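Local coordinates for Fe-regulated protein B (Neisseria meningitidis, PDB 4AIP) that is a TonB-dependent transporter that takes up iron across the outer membrane, possibly from siderophores, at residues Asn688-Asn693 and Leu706-Val711; Thr81-Arg86 and Asp733-Val738; Lys469-Lys474 and Arg520-Ile525; Gln392-Ser397 and Leu434-Lys439; Ser498-Tyr503 and Asn536-Phe541. All coordinates share one frame; numbering follows the deposited sequence.

Contact 1 (Asn688-Asn693 and Leu706-Val711)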
# COMPACT_ATOMS: atom_id res chain seq x y z
N ASN B 688 -8.60 -0.43 -35.99
CA ASN B 688 -7.74 0.63 -36.51
C ASN B 688 -7.30 1.59 -35.41
O ASN B 688 -8.10 2.03 -34.59
CB ASN B 688 -8.45 1.42 -37.59
CG ASN B 688 -8.90 0.56 -38.76
OD1 ASN B 688 -9.91 -0.10 -38.68
ND2 ASN B 688 -8.14 0.58 -39.85
N ASP B 689 -6.03 1.98 -35.50
CA ASP B 689 -5.42 2.90 -34.57
C ASP B 689 -4.68 3.98 -35.33
O ASP B 689 -4.08 3.70 -36.36
CB ASP B 689 -4.37 2.16 -33.69
CG ASP B 689 -4.94 0.94 -32.93
OD1 ASP B 689 -6.07 0.96 -32.46
OD2 ASP B 689 -4.21 -0.04 -32.69
N VAL B 690 -4.69 5.19 -34.80
CA VAL B 690 -3.77 6.22 -35.23
C VAL B 690 -2.98 6.62 -33.97
O VAL B 690 -3.51 6.54 -32.84
CB VAL B 690 -4.53 7.51 -35.83
CG1 VAL B 690 -5.38 7.17 -37.14
CG2 VAL B 690 -5.43 8.14 -34.80
N PHE B 691 -1.73 7.05 -34.16
CA PHE B 691 -0.86 7.39 -33.01
C PHE B 691 0.03 8.49 -33.44
O PHE B 691 0.19 8.71 -34.67
CB PHE B 691 0.04 6.22 -32.56
CG PHE B 691 0.93 5.65 -33.70
CD1 PHE B 691 2.19 6.19 -33.98
CD2 PHE B 691 0.44 4.60 -34.50
CE1 PHE B 691 2.97 5.67 -35.06
CE2 PHE B 691 1.19 4.07 -35.58
CZ PHE B 691 2.45 4.58 -35.86
N ALA B 692 0.66 9.11 -32.45
CA ALA B 692 1.65 10.11 -32.67
C ALA B 692 2.72 9.98 -31.56
O ALA B 692 2.39 9.76 -30.39
CB ALA B 692 0.98 11.46 -32.64
N ASN B 693 3.99 10.14 -31.94
CA ASN B 693 5.08 10.28 -30.99
C ASN B 693 5.80 11.63 -31.21
O ASN B 693 6.37 11.90 -32.28
CB ASN B 693 6.06 9.11 -31.14
CG ASN B 693 7.40 9.35 -30.45
OD1 ASN B 693 8.40 9.58 -31.10
ND2 ASN B 693 7.42 9.29 -29.13
N LEU B 706 0.62 10.15 -28.18
CA LEU B 706 -0.81 10.22 -28.22
C LEU B 706 -1.31 9.19 -29.17
O LEU B 706 -0.81 9.06 -30.24
CB LEU B 706 -1.26 11.61 -28.69
CG LEU B 706 -2.77 11.73 -28.97
CD1 LEU B 706 -3.58 11.72 -27.64
CD2 LEU B 706 -3.09 12.98 -29.84
N SER B 707 -2.36 8.50 -28.77
CA SER B 707 -2.90 7.46 -29.60
C SER B 707 -4.40 7.45 -29.44
O SER B 707 -4.95 7.81 -28.35
CB SER B 707 -2.38 6.10 -29.20
OG SER B 707 -3.25 5.53 -28.22
N VAL B 708 -5.06 7.08 -30.53
CA VAL B 708 -6.45 6.71 -30.45
C VAL B 708 -6.61 5.34 -31.12
O VAL B 708 -6.46 5.20 -32.38
CB VAL B 708 -7.34 7.68 -31.16
CG1 VAL B 708 -8.78 7.34 -30.78
CG2 VAL B 708 -6.95 9.16 -30.87
N ASN B 709 -6.96 4.37 -30.26
CA ASN B 709 -6.94 2.96 -30.56
C ASN B 709 -8.35 2.56 -30.66
O ASN B 709 -9.21 3.03 -29.89
CB ASN B 709 -6.30 2.16 -29.41
CG ASN B 709 -4.77 2.39 -29.27
OD1 ASN B 709 -4.09 2.93 -30.14
ND2 ASN B 709 -4.26 1.96 -28.16
N ASN B 710 -8.58 1.66 -31.61
CA ASN B 710 -9.87 1.24 -32.05
C ASN B 710 -10.67 2.48 -32.46
O ASN B 710 -11.79 2.70 -32.02
CB ASN B 710 -10.57 0.34 -31.03
CG ASN B 710 -11.82 -0.33 -31.60
OD1 ASN B 710 -12.19 -0.09 -32.78
ND2 ASN B 710 -12.47 -1.16 -30.80
N VAL B 711 -10.10 3.28 -33.37
CA VAL B 711 -10.80 4.47 -33.86
C VAL B 711 -12.32 4.34 -34.05
O VAL B 711 -13.03 5.26 -33.65
CB VAL B 711 -10.24 5.01 -35.18
CG1 VAL B 711 -10.76 6.46 -35.38
CG2 VAL B 711 -8.76 4.99 -35.17

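Contact 2 (Thr81-Arg86 and Asp733-Val738)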
# COMPACT_ATOMS: atom_id res chain seq x y z
N THR B 81 2.16 3.80 -26.68
CA THR B 81 1.25 4.21 -25.63
C THR B 81 0.75 2.93 -24.96
O THR B 81 0.01 2.99 -23.98
CB THR B 81 0.15 4.93 -26.38
OG1 THR B 81 -0.21 6.19 -25.76
CG2 THR B 81 -1.00 4.10 -26.67
N ALA B 82 1.16 1.76 -25.48
CA ALA B 82 0.65 0.46 -24.98
C ALA B 82 1.17 0.16 -23.56
O ALA B 82 2.28 0.55 -23.19
CB ALA B 82 1.04 -0.69 -25.97
N THR B 83 0.37 -0.54 -22.77
CA THR B 83 0.76 -0.88 -21.44
C THR B 83 0.54 -2.37 -21.21
O THR B 83 0.47 -2.81 -20.07
CB THR B 83 -0.09 -0.13 -20.45
OG1 THR B 83 -1.44 -0.20 -20.85
CG2 THR B 83 0.31 1.33 -20.40
N ASP B 84 0.36 -3.13 -22.29
CA ASP B 84 0.35 -4.60 -22.22
C ASP B 84 0.85 -5.21 -23.52
O ASP B 84 0.87 -4.51 -24.56
CB ASP B 84 -1.00 -5.19 -21.80
CG ASP B 84 -2.18 -4.75 -22.71
OD1 ASP B 84 -2.01 -4.23 -23.84
OD2 ASP B 84 -3.34 -4.96 -22.26
N MET B 85 1.29 -6.47 -23.44
CA MET B 85 1.82 -7.19 -24.60
C MET B 85 0.82 -7.18 -25.75
O MET B 85 1.21 -6.97 -26.89
CB MET B 85 2.26 -8.62 -24.20
CG MET B 85 3.54 -8.59 -23.26
SD MET B 85 4.99 -7.87 -24.13
CE MET B 85 6.31 -8.13 -22.96
N ARG B 86 -0.46 -7.34 -25.43
CA ARG B 86 -1.53 -7.44 -26.44
C ARG B 86 -1.47 -6.21 -27.36
O ARG B 86 -1.39 -6.36 -28.58
CB ARG B 86 -2.92 -7.53 -25.79
CG ARG B 86 -4.10 -7.45 -26.81
CD ARG B 86 -5.43 -7.83 -26.14
NE ARG B 86 -5.84 -6.93 -25.03
CZ ARG B 86 -6.75 -7.24 -24.09
NH1 ARG B 86 -7.35 -8.42 -24.01
NH2 ARG B 86 -7.05 -6.38 -23.15
N ASP B 733 -10.43 4.10 -27.28
CA ASP B 733 -9.51 4.33 -26.14
C ASP B 733 -8.54 5.37 -26.62
O ASP B 733 -7.84 5.17 -27.65
CB ASP B 733 -8.72 3.04 -25.81
CG ASP B 733 -7.86 3.15 -24.48
OD1 ASP B 733 -8.20 3.98 -23.59
OD2 ASP B 733 -6.86 2.34 -24.29
N VAL B 734 -8.49 6.50 -25.93
CA VAL B 734 -7.58 7.54 -26.34
C VAL B 734 -6.57 7.68 -25.24
O VAL B 734 -6.93 7.72 -24.06
CB VAL B 734 -8.33 8.84 -26.68
CG1 VAL B 734 -9.24 9.16 -25.58
CG2 VAL B 734 -7.39 10.04 -26.95
N ARG B 735 -5.30 7.69 -25.62
CA ARG B 735 -4.23 7.55 -24.64
C ARG B 735 -3.16 8.57 -24.86
O ARG B 735 -2.73 8.82 -25.99
CB ARG B 735 -3.59 6.15 -24.64
CG ARG B 735 -4.41 5.03 -25.28
CD ARG B 735 -3.76 3.62 -25.12
NE ARG B 735 -3.68 3.25 -23.71
CZ ARG B 735 -3.36 2.06 -23.24
NH1 ARG B 735 -3.11 1.06 -24.08
NH2 ARG B 735 -3.33 1.86 -21.95
N LEU B 736 -2.74 9.15 -23.76
CA LEU B 736 -1.64 10.07 -23.78
C LEU B 736 -0.68 9.51 -22.75
O LEU B 736 -1.08 9.26 -21.64
CB LEU B 736 -2.16 11.45 -23.40
CG LEU B 736 -1.12 12.57 -23.52
CD1 LEU B 736 -0.97 13.15 -24.92
CD2 LEU B 736 -1.62 13.61 -22.66
N GLY B 737 0.57 9.27 -23.16
CA GLY B 737 1.66 8.78 -22.33
C GLY B 737 2.82 9.77 -22.39
O GLY B 737 2.99 10.45 -23.41
N VAL B 738 3.59 9.89 -21.30
CA VAL B 738 4.79 10.75 -21.32
C VAL B 738 5.89 9.98 -20.60
O VAL B 738 5.62 9.48 -19.51
CB VAL B 738 4.56 12.17 -20.60
CG1 VAL B 738 5.78 13.06 -20.72
CG2 VAL B 738 3.34 12.94 -21.18

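Contact 3 (Lys469-Lys474 and Arg520-Ile525)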
# COMPACT_ATOMS: atom_id res chain seq x y z
N LYS B 469 6.11 -36.20 -10.35
CA LYS B 469 5.61 -36.75 -9.15
C LYS B 469 4.27 -36.04 -8.89
O LYS B 469 4.24 -34.86 -8.52
CB LYS B 469 6.63 -36.57 -8.02
CG LYS B 469 6.15 -37.18 -6.70
CD LYS B 469 6.99 -36.64 -5.53
CE LYS B 469 6.07 -36.24 -4.31
NZ LYS B 469 4.74 -35.46 -4.63
N THR B 470 3.17 -36.76 -9.11
CA THR B 470 1.86 -36.21 -8.87
C THR B 470 1.49 -36.15 -7.37
O THR B 470 2.29 -36.52 -6.51
CB THR B 470 0.79 -36.91 -9.71
OG1 THR B 470 0.95 -38.33 -9.61
CG2 THR B 470 0.87 -36.49 -11.17
N HIS B 471 0.30 -35.67 -7.05
CA HIS B 471 -0.00 -35.36 -5.63
C HIS B 471 -0.29 -36.56 -4.76
O HIS B 471 -0.37 -36.43 -3.54
CB HIS B 471 -0.99 -34.17 -5.42
CG HIS B 471 -2.44 -34.45 -5.73
ND1 HIS B 471 -2.89 -35.52 -6.50
CD2 HIS B 471 -3.55 -33.73 -5.42
CE1 HIS B 471 -4.20 -35.45 -6.61
NE2 HIS B 471 -4.63 -34.38 -5.97
N ASP B 472 -0.37 -37.73 -5.38
CA ASP B 472 -0.57 -38.99 -4.65
C ASP B 472 0.77 -39.64 -4.33
O ASP B 472 0.81 -40.70 -3.73
CB ASP B 472 -1.44 -39.96 -5.47
CG ASP B 472 -0.85 -40.28 -6.86
OD1 ASP B 472 0.08 -39.55 -7.37
OD2 ASP B 472 -1.35 -41.28 -7.47
N GLY B 473 1.86 -39.00 -4.74
CA GLY B 473 3.20 -39.53 -4.54
C GLY B 473 3.73 -40.37 -5.69
O GLY B 473 4.92 -40.80 -5.68
N LYS B 474 2.88 -40.61 -6.71
CA LYS B 474 3.27 -41.45 -7.82
C LYS B 474 4.27 -40.75 -8.73
O LYS B 474 4.08 -39.60 -9.08
CB LYS B 474 2.09 -41.92 -8.60
CG LYS B 474 2.55 -42.76 -9.80
CD LYS B 474 1.54 -43.81 -10.20
CE LYS B 474 2.01 -44.48 -11.46
NZ LYS B 474 0.83 -45.08 -12.13
N ARG B 520 -11.70 -32.69 -5.32
CA ARG B 520 -12.54 -33.28 -6.36
C ARG B 520 -12.05 -34.61 -6.81
O ARG B 520 -12.53 -35.16 -7.82
CB ARG B 520 -12.62 -32.36 -7.56
CG ARG B 520 -13.51 -31.20 -7.25
CD ARG B 520 -13.80 -30.51 -8.51
NE ARG B 520 -14.32 -29.18 -8.16
CZ ARG B 520 -15.09 -28.46 -9.01
NH1 ARG B 520 -15.40 -28.98 -10.23
NH2 ARG B 520 -15.51 -27.23 -8.68
N GLY B 521 -11.08 -35.15 -6.07
CA GLY B 521 -10.56 -36.42 -6.38
C GLY B 521 -9.11 -36.34 -6.73
O GLY B 521 -8.52 -35.25 -6.78
N ILE B 522 -8.55 -37.51 -6.97
CA ILE B 522 -7.16 -37.70 -7.05
C ILE B 522 -6.72 -37.59 -8.48
O ILE B 522 -7.41 -38.05 -9.38
CB ILE B 522 -6.82 -39.09 -6.51
CG1 ILE B 522 -6.84 -39.08 -4.98
CG2 ILE B 522 -5.40 -39.52 -6.92
CD1 ILE B 522 -5.54 -38.55 -4.43
N ILE B 523 -5.56 -36.97 -8.70
CA ILE B 523 -5.10 -36.76 -10.06
C ILE B 523 -3.72 -37.31 -10.16
O ILE B 523 -2.80 -36.83 -9.51
CB ILE B 523 -5.15 -35.24 -10.48
CG1 ILE B 523 -6.60 -34.74 -10.54
CG2 ILE B 523 -4.38 -35.04 -11.82
CD1 ILE B 523 -7.39 -35.23 -11.78
N SER B 524 -3.58 -38.35 -10.97
CA SER B 524 -2.34 -39.09 -11.03
C SER B 524 -1.80 -39.13 -12.47
O SER B 524 -2.20 -38.31 -13.31
CB SER B 524 -2.54 -40.48 -10.44
OG SER B 524 -1.36 -41.25 -10.51
N ILE B 525 -0.90 -40.06 -12.72
CA ILE B 525 -0.26 -40.21 -14.02
C ILE B 525 -0.13 -41.71 -14.35
O ILE B 525 0.27 -42.50 -13.50
CB ILE B 525 1.11 -39.43 -14.06
CG1 ILE B 525 1.72 -39.44 -15.47
CG2 ILE B 525 2.09 -39.90 -12.97
CD1 ILE B 525 2.92 -38.53 -15.61
O HOH W 1 -1.50 -34.06 -8.81

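Contact 4 (Gln392-Ser397 and Leu434-Lys439)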
# COMPACT_ATOMS: atom_id res chain seq x y z
N GLN B 392 -2.48 -24.49 -0.17
CA GLN B 392 -2.50 -24.07 1.20
C GLN B 392 -2.75 -25.21 2.18
O GLN B 392 -2.30 -25.14 3.33
CB GLN B 392 -3.64 -23.10 1.37
CG GLN B 392 -3.66 -22.43 2.69
CD GLN B 392 -4.57 -21.19 2.64
OE1 GLN B 392 -5.81 -21.31 2.64
NE2 GLN B 392 -3.97 -20.00 2.62
N ALA B 393 -3.49 -26.22 1.73
CA ALA B 393 -3.93 -27.34 2.55
C ALA B 393 -4.58 -28.37 1.62
O ALA B 393 -5.30 -27.98 0.69
CB ALA B 393 -4.94 -26.87 3.52
N PHE B 394 -4.37 -29.67 1.85
CA PHE B 394 -5.00 -30.71 1.03
C PHE B 394 -6.36 -31.03 1.54
O PHE B 394 -6.56 -30.99 2.74
CB PHE B 394 -4.15 -31.94 0.90
CG PHE B 394 -2.94 -31.74 0.06
CD1 PHE B 394 -3.03 -31.74 -1.30
CD2 PHE B 394 -1.70 -31.49 0.64
CE1 PHE B 394 -1.93 -31.56 -2.04
CE2 PHE B 394 -0.60 -31.30 -0.15
CZ PHE B 394 -0.71 -31.33 -1.45
N LEU B 395 -7.30 -31.30 0.63
CA LEU B 395 -8.73 -31.29 1.00
C LEU B 395 -9.65 -32.49 0.74
O LEU B 395 -10.81 -32.44 1.09
CB LEU B 395 -9.39 -30.04 0.44
CG LEU B 395 -8.96 -28.65 0.89
CD1 LEU B 395 -9.72 -27.68 0.06
CD2 LEU B 395 -9.21 -28.37 2.33
N ASN B 396 -9.23 -33.43 -0.09
CA ASN B 396 -8.98 -34.81 0.24
C ASN B 396 -9.92 -35.56 1.15
O ASN B 396 -10.69 -36.41 0.74
CB ASN B 396 -7.62 -34.80 0.90
CG ASN B 396 -6.73 -35.73 0.31
OD1 ASN B 396 -7.15 -36.75 -0.18
ND2 ASN B 396 -5.47 -35.39 0.32
N SER B 397 -9.81 -35.25 2.41
CA SER B 397 -10.57 -35.90 3.43
C SER B 397 -12.01 -35.45 3.30
O SER B 397 -12.90 -35.98 3.98
CB SER B 397 -9.99 -35.54 4.80
OG SER B 397 -9.40 -34.24 4.76
N LEU B 434 -1.74 -36.82 0.63
CA LEU B 434 -1.22 -36.17 -0.54
C LEU B 434 -0.03 -35.30 -0.23
O LEU B 434 0.07 -34.78 0.86
CB LEU B 434 -2.32 -35.36 -1.21
CG LEU B 434 -3.58 -36.12 -1.59
CD1 LEU B 434 -4.62 -35.15 -2.13
CD2 LEU B 434 -3.27 -37.16 -2.67
N SER B 435 0.84 -35.15 -1.21
CA SER B 435 2.04 -34.32 -1.15
C SER B 435 1.99 -33.34 -2.30
O SER B 435 1.27 -33.53 -3.29
CB SER B 435 3.29 -35.18 -1.28
OG SER B 435 2.94 -36.51 -1.58
N ASN B 436 2.78 -32.28 -2.19
CA ASN B 436 2.96 -31.31 -3.27
C ASN B 436 3.45 -32.01 -4.51
O ASN B 436 4.41 -32.76 -4.42
CB ASN B 436 4.02 -30.30 -2.89
CG ASN B 436 3.60 -29.35 -1.80
OD1 ASN B 436 2.49 -29.35 -1.32
ND2 ASN B 436 4.53 -28.50 -1.43
N PRO B 437 2.80 -31.78 -5.68
CA PRO B 437 3.28 -32.35 -6.94
C PRO B 437 4.52 -31.64 -7.39
O PRO B 437 4.66 -30.43 -7.18
CB PRO B 437 2.16 -32.05 -7.95
CG PRO B 437 1.03 -31.53 -7.20
CD PRO B 437 1.56 -31.01 -5.87
N THR B 438 5.43 -32.35 -8.02
CA THR B 438 6.62 -31.73 -8.53
C THR B 438 6.84 -32.19 -9.96
O THR B 438 6.25 -33.20 -10.41
CB THR B 438 7.87 -32.08 -7.69
OG1 THR B 438 8.11 -33.48 -7.82
CG2 THR B 438 7.71 -31.71 -6.22
N LYS B 439 7.68 -31.45 -10.67
CA LYS B 439 8.15 -31.90 -11.93
C LYS B 439 9.54 -31.44 -12.20
O LYS B 439 9.83 -30.25 -12.07
CB LYS B 439 7.26 -31.42 -13.06
CG LYS B 439 7.97 -31.77 -14.37
CD LYS B 439 7.07 -31.86 -15.52
CE LYS B 439 6.74 -30.44 -16.01
NZ LYS B 439 6.10 -30.43 -17.32

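Contact 5 (Ser498-Tyr503 and Asn536-Phe541)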
# COMPACT_ATOMS: atom_id res chain seq x y z
N SER B 498 15.76 -20.81 -46.40
CA SER B 498 15.90 -21.54 -45.17
C SER B 498 15.08 -22.74 -45.17
O SER B 498 14.00 -22.76 -45.79
CB SER B 498 15.30 -20.75 -44.03
OG SER B 498 15.77 -19.44 -44.05
N ALA B 499 15.53 -23.71 -44.40
CA ALA B 499 14.80 -24.93 -44.14
C ALA B 499 15.37 -25.51 -42.87
O ALA B 499 16.56 -25.38 -42.63
CB ALA B 499 14.97 -25.93 -45.32
N SER B 500 14.50 -26.13 -42.09
CA SER B 500 14.87 -26.75 -40.85
C SER B 500 13.96 -27.96 -40.59
O SER B 500 12.86 -28.07 -41.15
CB SER B 500 14.87 -25.75 -39.67
OG SER B 500 13.56 -25.27 -39.42
N HIS B 501 14.45 -28.88 -39.78
CA HIS B 501 13.73 -30.10 -39.47
C HIS B 501 14.09 -30.41 -38.03
O HIS B 501 15.16 -30.91 -37.73
CB HIS B 501 14.09 -31.23 -40.46
CG HIS B 501 13.24 -32.46 -40.31
ND1 HIS B 501 11.87 -32.45 -40.45
CD2 HIS B 501 13.58 -33.74 -40.03
CE1 HIS B 501 11.40 -33.67 -40.24
NE2 HIS B 501 12.42 -34.47 -39.99
N ASN B 502 13.19 -30.02 -37.14
CA ASN B 502 13.52 -29.93 -35.74
C ASN B 502 12.59 -30.80 -34.97
O ASN B 502 11.38 -30.74 -35.15
CB ASN B 502 13.33 -28.50 -35.23
CG ASN B 502 14.37 -27.52 -35.77
OD1 ASN B 502 15.40 -27.91 -36.30
ND2 ASN B 502 14.10 -26.23 -35.57
N TYR B 503 13.18 -31.59 -34.10
CA TYR B 503 12.47 -32.39 -33.13
C TYR B 503 12.62 -31.79 -31.76
O TYR B 503 13.70 -31.28 -31.40
CB TYR B 503 13.07 -33.80 -33.07
CG TYR B 503 12.67 -34.67 -34.20
CD1 TYR B 503 13.39 -34.68 -35.40
CD2 TYR B 503 11.57 -35.51 -34.07
CE1 TYR B 503 13.01 -35.51 -36.48
CE2 TYR B 503 11.19 -36.36 -35.09
CZ TYR B 503 11.90 -36.36 -36.30
OH TYR B 503 11.46 -37.20 -37.33
N ASN B 536 8.91 -30.66 -36.57
CA ASN B 536 8.57 -29.43 -37.19
C ASN B 536 9.49 -29.21 -38.39
O ASN B 536 10.72 -29.15 -38.27
CB ASN B 536 8.63 -28.28 -36.18
CG ASN B 536 8.54 -26.92 -36.84
OD1 ASN B 536 7.44 -26.47 -37.25
ND2 ASN B 536 9.71 -26.26 -36.98
N THR B 537 8.88 -29.09 -39.57
CA THR B 537 9.64 -28.87 -40.78
C THR B 537 9.21 -27.57 -41.32
O THR B 537 7.99 -27.30 -41.34
CB THR B 537 9.24 -29.89 -41.86
OG1 THR B 537 9.31 -31.22 -41.30
CG2 THR B 537 10.16 -29.76 -43.08
N GLU B 538 10.15 -26.76 -41.78
CA GLU B 538 9.71 -25.53 -42.39
C GLU B 538 10.68 -24.89 -43.34
O GLU B 538 11.88 -25.17 -43.27
CB GLU B 538 9.25 -24.58 -41.28
CG GLU B 538 10.20 -23.72 -40.58
CD GLU B 538 9.41 -22.75 -39.70
OE1 GLU B 538 8.88 -23.18 -38.62
OE2 GLU B 538 9.28 -21.55 -40.14
N ILE B 539 10.16 -24.07 -44.24
CA ILE B 539 11.00 -23.32 -45.20
C ILE B 539 10.76 -21.80 -45.09
O ILE B 539 9.75 -21.38 -44.50
CB ILE B 539 10.68 -23.74 -46.65
CG1 ILE B 539 9.17 -23.82 -46.85
CG2 ILE B 539 11.32 -25.15 -46.91
CD1 ILE B 539 8.71 -23.50 -48.22
N GLY B 540 11.67 -21.01 -45.65
CA GLY B 540 11.56 -19.59 -45.51
C GLY B 540 12.45 -18.82 -46.43
O GLY B 540 13.34 -19.38 -47.06
N PHE B 541 12.19 -17.53 -46.56
CA PHE B 541 13.07 -16.69 -47.33
C PHE B 541 13.07 -15.34 -46.66
O PHE B 541 12.08 -14.99 -45.99
CB PHE B 541 12.58 -16.60 -48.79
CG PHE B 541 11.45 -15.64 -49.00
CD1 PHE B 541 11.70 -14.29 -49.25
CD2 PHE B 541 10.13 -16.07 -48.93
CE1 PHE B 541 10.62 -13.36 -49.44
CE2 PHE B 541 9.06 -15.15 -49.14
CZ PHE B 541 9.31 -13.81 -49.40

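Contact 1 (Asn688-Asn693 and Leu706-Val711)
With CG1 of Val690 set opposite its own carbonyl carbon (chi1 -62°), the other branch, CG2, is left between backbone N and carbonyl carbon, where it lies alongside Val708, 4.1 Å from CG2 to Val708 CB. A similar first torsion in Asp689 (chi1 -55°) brings the carboxylate beside Asn709 of the neighbouring strand. These pairs belong to an antiparallel beta hairpin of the transmembrane barrel, formed by strands 681-694 and 702-709. Val690 with Val708 and Ala692 with Leu706 are hydrogen-bonded pairs, and Phe691 with Ser707 is the non-hydrogen-bonded pair between them. Both bonds of the first pair are present: Val690 N to Val708 O is 3.0 Å and Val708 N to Val690 O is 2.8 Å. In the second pair Leu706 N reaches Ala692 O at 2.9 Å.

The alternation of side chains sorts residue types. Val690, Ala692, Leu706 and Val708 share one apolar face, as suits the outer wall of a membrane barrel, whereas Asp689, Ser707 and Asn709 look to the other side, where Lys90 of the plug forms a salt bridge with Asp689 OD2 and Thr81 touches Ser707. Phe691 shares this face, its CB beside Ser707 CB and its ring leading away. The link from Asp689 OD1 to Asn710 N is doubtful, because that oxygen is crowded in the model. Asn710, whose backbone is in the left-handed region, turns the chain out of the strand, and its side-chain OD1 accepts from Lys714 N. Just beyond it, Val711 N donates to Asn688 O at 2.7 Å, almost straight in line with that carbonyl.

Contact 2 (Thr81-Arg86 and Asp733-Val738)
Hydrogen bonding between Thr83 and Arg735 is the one directional link here: Arg735 NH2 donates to Thr83 OG1 at 3.0 Å, with an N-H...O angle of 143° and the hydroxyl 26° out of the guanidinium plane. A bend at the third torsion of Arg735 (chi3 63°) swings the group from its strand to this threonine, whose hydroxyl can accept an N-H on a short side chain.

Electrostatic contacts flank the same flat group. The carbonyl oxygen Thr81 O sits 3.5 Å above one face, over its centre, and Asp733 lies across the opposite face. Asp733 OD2 is 3.4 Å from Arg735 NE, a salt bridge of charge alone, since no N-H points at it. The positive group thus lies between two oxygen-bearing neighbours, which probably stabilises its charge.

Packing completes the contact. The methyl Thr81 CG2 presses on the aliphatic part of Arg735, 3.2 Å from CD, while Thr81 OG1, 3.6 Å from Arg735 CB, is buried without any partner in the model.

Within the fold, 81-86 belongs to the plug and leads into helix 85-88, at whose start Asp84 is the N-cap, with OD1 bonded to Glu87 N. Strand 733-741, the last of the barrel and part of the predicted C-terminal box, lies between strands 702-709 and 185-194. Ser707 of the former touches both Thr81 and Arg735, while Thr83 also leans on Asn221 and Glu223 of strand 212-223.

Contact 3 (Lys469-Lys474 and Arg520-Ile525)
Thr470 opens a type I beta turn, Thr470 to Gly473, that connects barrel strands 455-469 and 475-490 and packs on the short strand 522-525 within another loop. By barrel topology both loops are extracellular. The threonine's CB lies 3.6 Å from Ile523 O, and its methyl and hydroxyl touch CG2 of Ile525. Its OG1 also donates a hydrogen bond forward to Asp472 OD1 at 2.7 Å.

His471 follows, with the edge of its imidazole set against the backbone at Ile522 and Ile523. A water bridges the two segments, accepting from His471 N at 3.0 Å and donating to Ile523 O, so these two backbone atoms are linked through it.

Asp472 serves both segments. Its chi1 of 58° folds the carboxylate over the turn, where OD1 accepts Lys474 N at 3.1 Å in an Asx turn. Thr470 OG1 and Lys474 N approach OD1 from opposite faces of the carboxylate plane, which fixes its rotation. The other oxygen, OD2, takes the hydroxyl of Ser524 on its syn side, OG to OD2 3.0 Å. A short acid suits this place because one oxygen can hold its own turn while the other reaches 520-525.

Gly473, at a positive phi of 93°, closes the turn where a side chain would strike the preceding carbonyl. Lys474 then stretches out along Ser524 to the end of the strand, where a salt bridge to Asp527 shares its ammonium group; NZ also donates to Ile525 O at 3.0 Å, in the plane of that carbonyl.

Contact 4 (Gln392-Ser397 and Leu434-Lys439)
Phe394 and Leu434 meet ring face to aliphatic stem. The CB of Leu434 stands over one face of the phenyl ring, 3.9 Å from its centroid and 19° off the ring normal, a CH-pi contact displaced toward the rim on the CD1 side, where Phe394 CD1 to Leu434 CB is 3.7 Å. Both residues point toward the opposite segment, and the two side chains pass at a slant. Phe394 has its ring opposite the carbonyl carbon (chi1 -71°), which sends it outward from its loop to lie against the backbone of 434-436.

Farther along the ring, Phe394 CZ approaches the peptide between Ser435 and Asn436 obliquely, 3.5 Å from Ser435 C. Asn436 stands nearly at right angles to the phenylalanine, its amide plane 46° from the ring, and its OD1 is 3.8 Å from Phe394 CZ. The other end of that amide, ND2, donates to Glu388 of the adjoining barrel strand, so the asparagine joins an aromatic contact to a polar one. A flat apolar ring suits this place, since it can lie against backbone and methylene groups together without needing a polar partner.

Asn396 also faces Leu434, though too closely in the model for its atoms to be trusted. Asn236 of the third subunit touches Phe394. Such packing within one loop, without a hydrogen bond between the segments, joins the two ends of a long connection that by topology is extracellular, linking strands 376-390 and 438-452 of the TonB-dependent receptor barrel.

Contact 5 (Ser498-Tyr503 and Asn536-Phe541)
Ser498 to Asn502 pair with Asn536 to Gly540 as adjacent antiparallel strands of the barrel, 495-506 and 532-544; alternate peptide groups pair across the contact, and those between them bond to the flanking strands. Asn502 and Asn536 exchange two well-directed bonds, Asn502 N to Asn536 O and Asn536 N to Asn502 O, both 2.9 Å. Ser500 and Glu538 do likewise, Ser500 N meeting Glu538 O at 3.0 Å. At the last pair Gly540 N donates to Ser498 O from above the carbonyl plane, and the return bond from Ser498 N is weak. Glycine probably eases the packing against Ser498.

The polar side chains Ser498, Asn502 and Glu538 share one face, turned to the plug, and find partners there: Ser498 OG bonds Arg62 O, Asn502 ND2 bonds Ala153 O, and Glu538 OE1 forms a salt bridge with Arg110. The glutamate's length carries its charge to that arginine.

On the other face Ala499 CB rests on Ile539 CG2 at 4.1 Å. Here too His501, its ring carried opposite the backbone N (chi1 -172°), presents its edge to Thr537, where ND1 and OG1 are hydrogen-bonded at 3.0 Å, either possibly the donor.

In the fold
Contacts 1 and 5 are both strand pairings in the barrel wall, partly buried and about 37 Å apart between centres, with regular backbone bonds, an apolar or mixed outer face and polar inner groups that meet the plug. Contact 2, the smallest in buried area, instead joins plug to barrel through a single arginine; it touches contact 1, since strands 702-709 and 733-741 are neighbours and Ser707 O receives Arg735 N. Contacts 3 and 4 lie in the loops, their centres about 8 Å apart, and meet where Lys469 NZ reaches Asn436 O. Contact 3 is buried and rich in side-chain hydrogen bonds, contact 4 partly buried and mainly apolar.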